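Long-range contacts in transcription factor GAMBIF1 (Anopheles gambiae, PDB 1BVO), which binds DNA through the Rel-family specificity domain studied here and probably acts as a sequence-specific activator of RNA polymerase II transcription: residues P68-N72 against I138-V143; C79-V83 against L116-V122. One frame throughout, in Å; residues are numbered along the deposited sequence.

Interaction 1: P68-N72 against I138-V143; sequences PHPHN and IDLNAV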
loop_
_atom_site.group_PDB
_atom_site.type_symbol
_atom_site.label_atom_id
_atom_site.label_comp_id
_atom_site.label_asym_id
_atom_site.label_seq_id
_atom_site.Cartn_x
_atom_site.Cartn_y
_atom_site.Cartn_z
ATOM N N PRO C 68 20.671 11.479 6.851
ATOM C CA PRO C 68 19.334 12.004 6.601
ATOM C C PRO C 68 18.394 10.822 6.658
ATOM O O PRO C 68 18.658 9.771 6.054
ATOM C CB PRO C 68 19.448 12.531 5.181
ATOM C CG PRO C 68 20.817 13.085 5.170
ATOM C CD PRO C 68 21.621 11.991 5.845
ATOM N N HIS C 69 17.384 10.947 7.500
ATOM C CA HIS C 69 16.409 9.905 7.637
ATOM C C HIS C 69 15.305 10.372 6.732
ATOM O O HIS C 69 14.890 11.525 6.803
ATOM C CB HIS C 69 15.916 9.800 9.070
ATOM C CG HIS C 69 15.061 8.596 9.309
ATOM N ND1 HIS C 69 13.967 8.315 8.523
ATOM C CD2 HIS C 69 15.184 7.579 10.182
ATOM C CE1 HIS C 69 13.449 7.158 8.909
ATOM N NE2 HIS C 69 14.169 6.690 9.908
ATOM N N PRO C 70 14.758 9.463 5.915
ATOM C CA PRO C 70 13.674 9.762 4.961
ATOM C C PRO C 70 12.474 10.510 5.526
ATOM O O PRO C 70 11.942 11.417 4.885
ATOM C CB PRO C 70 13.273 8.376 4.442
ATOM C CG PRO C 70 13.703 7.454 5.553
ATOM C CD PRO C 70 15.060 8.022 5.905
ATOM N N HIS C 71 12.060 10.130 6.730
ATOM C CA HIS C 71 10.906 10.758 7.352
ATOM C C HIS C 71 10.884 12.292 7.335
ATOM O O HIS C 71 11.923 12.945 7.483
ATOM C CB HIS C 71 10.691 10.166 8.736
ATOM C CG HIS C 71 10.285 8.727 8.702
ATOM N ND1 HIS C 71 10.151 7.963 9.828
ATOM C CD2 HIS C 71 9.938 7.938 7.657
ATOM C CE1 HIS C 71 9.717 6.747 9.492
ATOM N NE2 HIS C 71 9.581 6.716 8.180
ATOM N N ASN C 72 9.712 12.844 7.024
ATOM C CA ASN C 72 9.532 14.288 6.947
ATOM C C ASN C 72 8.971 14.824 8.246
ATOM O O ASN C 72 8.204 14.131 8.939
ATOM C CB ASN C 72 8.565 14.648 5.819
ATOM C CG ASN C 72 8.984 14.087 4.488
ATOM O OD1 ASN C 72 10.151 14.181 4.085
ATOM N ND2 ASN C 72 8.039 13.469 3.800
ATOM N N ILE C 138 17.682 1.212 6.439
ATOM C CA ILE C 138 17.171 2.296 7.265
ATOM C C ILE C 138 16.011 1.856 8.136
ATOM O O ILE C 138 14.984 1.400 7.615
ATOM C CB ILE C 138 16.704 3.449 6.381
ATOM C CG1 ILE C 138 17.813 3.803 5.398
ATOM C CG2 ILE C 138 16.307 4.651 7.228
ATOM C CD1 ILE C 138 17.376 4.726 4.303
ATOM N N ASP C 139 16.141 2.029 9.445
ATOM C CA ASP C 139 15.069 1.652 10.344
ATOM C C ASP C 139 13.951 2.697 10.324
ATOM O O ASP C 139 14.085 3.806 10.866
ATOM C CB ASP C 139 15.602 1.486 11.750
ATOM C CG ASP C 139 14.513 1.089 12.751
ATOM O OD1 ASP C 139 13.351 0.831 12.334
ATOM O OD2 ASP C 139 14.819 1.024 13.954
ATOM N N LEU C 140 12.818 2.331 9.731
ATOM C CA LEU C 140 11.686 3.242 9.636
ATOM C C LEU C 140 10.831 3.354 10.897
ATOM O O LEU C 140 9.695 3.847 10.838
ATOM C CB LEU C 140 10.809 2.874 8.443
ATOM C CG LEU C 140 11.548 2.927 7.108
ATOM C CD1 LEU C 140 10.587 2.646 5.986
ATOM C CD2 LEU C 140 12.210 4.284 6.926
ATOM N N ASN C 141 11.385 2.970 12.040
ATOM C CA ASN C 141 10.653 3.056 13.295
ATOM C C ASN C 141 11.342 3.875 14.348
ATOM O O ASN C 141 10.906 3.930 15.499
ATOM C CB ASN C 141 10.381 1.677 13.846
ATOM C CG ASN C 141 9.021 1.191 13.469
ATOM O OD1 ASN C 141 8.754 0.915 12.286
ATOM N ND2 ASN C 141 8.118 1.122 14.464
ATOM N N ALA C 142 12.425 4.520 13.953
ATOM C CA ALA C 142 13.168 5.337 14.881
ATOM C C ALA C 142 13.855 6.437 14.104
ATOM O O ALA C 142 14.216 6.274 12.936
ATOM C CB ALA C 142 14.180 4.501 15.627
ATOM N N VAL C 143 13.996 7.569 14.775
ATOM C CA VAL C 143 14.622 8.731 14.189
ATOM C C VAL C 143 15.168 9.539 15.328
ATOM O O VAL C 143 14.997 9.202 16.491
ATOM C CB VAL C 143 13.581 9.680 13.543
ATOM C CG1 VAL C 143 12.996 9.083 12.284
ATOM C CG2 VAL C 143 12.474 9.976 14.556
#

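Interaction 2: C79-V83 against L116-V122; sequences CKKGV and LRQEIRV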
loop_
_atom_site.group_PDB
_atom_site.type_symbol
_atom_site.label_atom_id
_atom_site.label_comp_id
_atom_site.label_asym_id
_atom_site.label_seq_id
_atom_site.Cartn_x
_atom_site.Cartn_y
_atom_site.Cartn_z
ATOM N N CYS C 79 7.780 24.206 8.704
ATOM C CA CYS C 79 8.028 22.968 7.988
ATOM C C CYS C 79 7.714 22.991 6.502
ATOM O O CYS C 79 6.560 23.137 6.093
ATOM C CB CYS C 79 7.270 21.835 8.679
ATOM S SG CYS C 79 7.945 21.414 10.303
ATOM N N LYS C 80 8.751 22.804 5.697
ATOM C CA LYS C 80 8.657 22.777 4.242
ATOM C C LYS C 80 9.620 21.704 3.723
ATOM O O LYS C 80 10.792 21.659 4.111
ATOM C CB LYS C 80 9.019 24.154 3.659
ATOM C CG LYS C 80 9.247 24.163 2.133
ATOM C CD LYS C 80 9.470 25.564 1.540
ATOM C CE LYS C 80 8.139 26.234 1.141
ATOM N NZ LYS C 80 8.267 27.076 -0.104
ATOM N N LYS C 81 9.104 20.827 2.864
ATOM C CA LYS C 81 9.886 19.743 2.284
ATOM C C LYS C 81 10.481 18.819 3.363
ATOM O O LYS C 81 11.648 18.416 3.295
ATOM C CB LYS C 81 10.959 20.308 1.341
ATOM C CG LYS C 81 10.480 20.585 -0.075
ATOM C CD LYS C 81 11.298 19.752 -1.063
ATOM C CE LYS C 81 10.940 19.996 -2.533
ATOM N NZ LYS C 81 9.749 19.226 -3.002
ATOM N N GLY C 82 9.649 18.485 4.351
ATOM C CA GLY C 82 10.041 17.598 5.436
ATOM C C GLY C 82 11.075 18.163 6.379
ATOM O O GLY C 82 11.430 17.562 7.401
ATOM N N VAL C 83 11.574 19.326 6.014
ATOM C CA VAL C 83 12.566 20.008 6.791
ATOM C C VAL C 83 11.838 21.147 7.405
ATOM O O VAL C 83 10.968 21.756 6.796
ATOM C CB VAL C 83 13.680 20.495 5.910
ATOM C CG1 VAL C 83 14.514 21.545 6.620
ATOM C CG2 VAL C 83 14.544 19.312 5.526
ATOM N N LEU C 116 14.816 13.848 -2.573
ATOM C CA LEU C 116 14.440 15.225 -2.246
ATOM C C LEU C 116 15.258 15.880 -1.130
ATOM O O LEU C 116 15.615 17.053 -1.244
ATOM C CB LEU C 116 12.934 15.320 -1.941
ATOM C CG LEU C 116 11.984 15.190 -3.139
ATOM C CD1 LEU C 116 10.557 14.918 -2.679
ATOM C CD2 LEU C 116 12.044 16.456 -3.983
ATOM N N ARG C 117 15.558 15.148 -0.057
ATOM C CA ARG C 117 16.350 15.716 1.037
ATOM C C ARG C 117 17.660 16.242 0.429
ATOM O O ARG C 117 18.125 17.313 0.801
ATOM C CB ARG C 117 16.612 14.660 2.127
ATOM C CG ARG C 117 17.223 15.197 3.453
ATOM C CD ARG C 117 16.241 16.042 4.279
ATOM N NE ARG C 117 14.920 15.405 4.404
ATOM C CZ ARG C 117 14.635 14.382 5.209
ATOM N NH1 ARG C 117 15.584 13.867 5.989
ATOM N NH2 ARG C 117 13.409 13.844 5.175
ATOM N N GLN C 118 18.179 15.543 -0.583
ATOM C CA GLN C 118 19.416 15.945 -1.266
ATOM C C GLN C 118 19.280 17.263 -2.046
ATOM O O GLN C 118 20.162 18.117 -1.966
ATOM C CB GLN C 118 19.926 14.827 -2.199
ATOM C CG GLN C 118 21.303 15.117 -2.844
ATOM C CD GLN C 118 21.872 13.960 -3.665
ATOM O OE1 GLN C 118 22.979 13.479 -3.392
ATOM N NE2 GLN C 118 21.147 13.542 -4.701
ATOM N N GLU C 119 18.181 17.411 -2.793
ATOM C CA GLU C 119 17.865 18.609 -3.600
ATOM C C GLU C 119 17.868 19.815 -2.647
ATOM O O GLU C 119 18.600 20.787 -2.838
ATOM C CB GLU C 119 16.464 18.444 -4.258
ATOM C CG GLU C 119 16.374 18.685 -5.808
ATOM C CD GLU C 119 14.972 18.428 -6.431
ATOM O OE1 GLU C 119 14.001 19.150 -6.092
ATOM O OE2 GLU C 119 14.839 17.506 -7.279
ATOM N N ILE C 120 17.108 19.681 -1.565
ATOM C CA ILE C 120 16.977 20.674 -0.508
ATOM C C ILE C 120 18.371 21.036 0.059
ATOM O O ILE C 120 18.562 22.127 0.602
ATOM C CB ILE C 120 16.132 20.031 0.626
ATOM C CG1 ILE C 120 14.877 20.820 0.955
ATOM C CG2 ILE C 120 16.921 19.900 1.869
ATOM C CD1 ILE C 120 14.159 20.199 2.145
ATOM N N ARG C 121 19.296 20.069 -0.013
ATOM C CA ARG C 121 20.687 20.135 0.478
ATOM C C ARG C 121 20.813 19.989 1.993
ATOM O O ARG C 121 21.757 20.491 2.591
ATOM C CB ARG C 121 21.410 21.409 0.018
ATOM C CG ARG C 121 21.880 21.449 -1.453
ATOM C CD ARG C 121 23.169 20.650 -1.752
ATOM N NE ARG C 121 24.419 21.285 -1.295
ATOM C CZ ARG C 121 25.639 20.881 -1.666
ATOM N NH1 ARG C 121 25.774 19.855 -2.496
ATOM N NH2 ARG C 121 26.733 21.481 -1.196
ATOM N N VAL C 122 19.901 19.243 2.603
ATOM C CA VAL C 122 19.952 19.026 4.044
ATOM C C VAL C 122 20.715 17.750 4.370
ATOM O O VAL C 122 20.215 16.641 4.165
ATOM C CB VAL C 122 18.549 18.958 4.688
ATOM C CG1 VAL C 122 18.625 18.427 6.105
ATOM C CG2 VAL C 122 17.941 20.339 4.718
#

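Interaction 1: P68-N72 against I138-V143
His69 meets residues 138-143 through one hydrogen bond and through both faces of its ring. Its CG lies anti to the backbone N (chi1 -171°), which carries the imidazole across to the other segment. The polar link runs from His69 NE2 to Asp139 O, 3.0 Å with an angle of 160° at the hydrogen: nearly straight and close to the imidazole plane, although the donor stands 39° out of the carbonyl plane. His71 N donates to His69 ND1 at 3.2 Å; bonds at both nitrogens fix the ring's rotation. His71 turns an edge to the Leu140 backbone, its CE1 3.2 Å from Leu140 O, while its NE2 bonds weakly to Val105 O.

The CH-pi contacts come from opposite faces. Val143 CG1 sits 3.5 Å from the His69 ring centroid, whereas Ile138 CG2 is more distant at 4.2 Å; both are displaced toward the rim. His69 CE1 in turn lies over the centre of one His71 face, 3.5 Å above its plane.

Within the Rel homology DNA-binding domain, this contact joins the loop between strands 52-59 and 72-74 to the entry of strand 142-152, about 4 Å from the bound DNA at the nearest atoms. Asp139 OD1 accepts from Asn141 N in an Asx turn just before that strand, and Asp139 OD2 forms a salt bridge with Lys61.

In the apolar packing, Pro70 CD lies 3.8 Å from Ile138 CG2, and Leu140 CD2 comes equally close to Pro70 CG.

Interaction 2: C79-V83 against L116-V122
Val83 holds CG2 anti to its carbonyl carbon and CG1 anti to its backbone N (chi1 163°), and Val122 adopts the same form (chi1 167°). In both valines the CG2 branch makes the closest approach to the other: the two CG2 atoms stand 3.6 Å apart, and the two valine side chains lie alongside and run opposite ways. Ile120 sends CD1 to 3.5 Å from Val83 CG2. Thus one methyl of Val83 touches both Ile120 and Val122, and it also lies 3.9 Å from Arg117 CD.

The same Ile120 CD1 packs against the turn beside Val83, coming 3.3 Å from Lys81 CB. Lys81 then bends at chi2 and chi4 and crosses Leu116 at about a right angle, with Lys81 NZ 3.7 Å from Leu116 CD2. This is packing of the lysine's end against a methyl, on the exposed side of the contact; the carboxylate of Glu119 is nearby but not in contact with the ammonium group.

A type I' beta turn formed by residues 80-83 presents Lys81 and Val83, with both Lys81 and Gly82 at positive phi and reciprocal bonds between the backbones of Lys80 and Val83. Across from it, a Schellman motif places Val122 beyond the helix end: Arg121 has positive phi, Val122 N bonds to Arg117 O at 3.2 Å, and a weak bond joins Arg121 N to Gln118 O.

Cys79 is tied to Cys84 by a disulfide spanning this beta hairpin. The contact thus sets the C-terminal end of helix 107-120 against the turn joining strands 79-80 and 83-87, with Ser57 of strand 52-59 touching both Val83 and Val122.

In the fold
From the N terminus, the chain leaves strand 52-59 and reaches 68-72, where interaction 1 opens. Strand 72-74 leads on to the 79-83 hairpin turn, and helix 107-120 returns to it, closing interaction 2 across 32 intervening residues. The chain then continues to 138-143, which closes the wider loop of interaction 1 across 65 residues. Interaction 2 is therefore nested, without crossing. Arg117 bridges the two contacts: Arg117 NH1 lies 2.6 Å from His69 O and Arg117 NH2 lies 2.9 Å from His71 O, both probable hydrogen bonds. Interactions 1 and 2 together tie helix 107-120 and the 68-72 loop to the five-stranded antiparallel sheet.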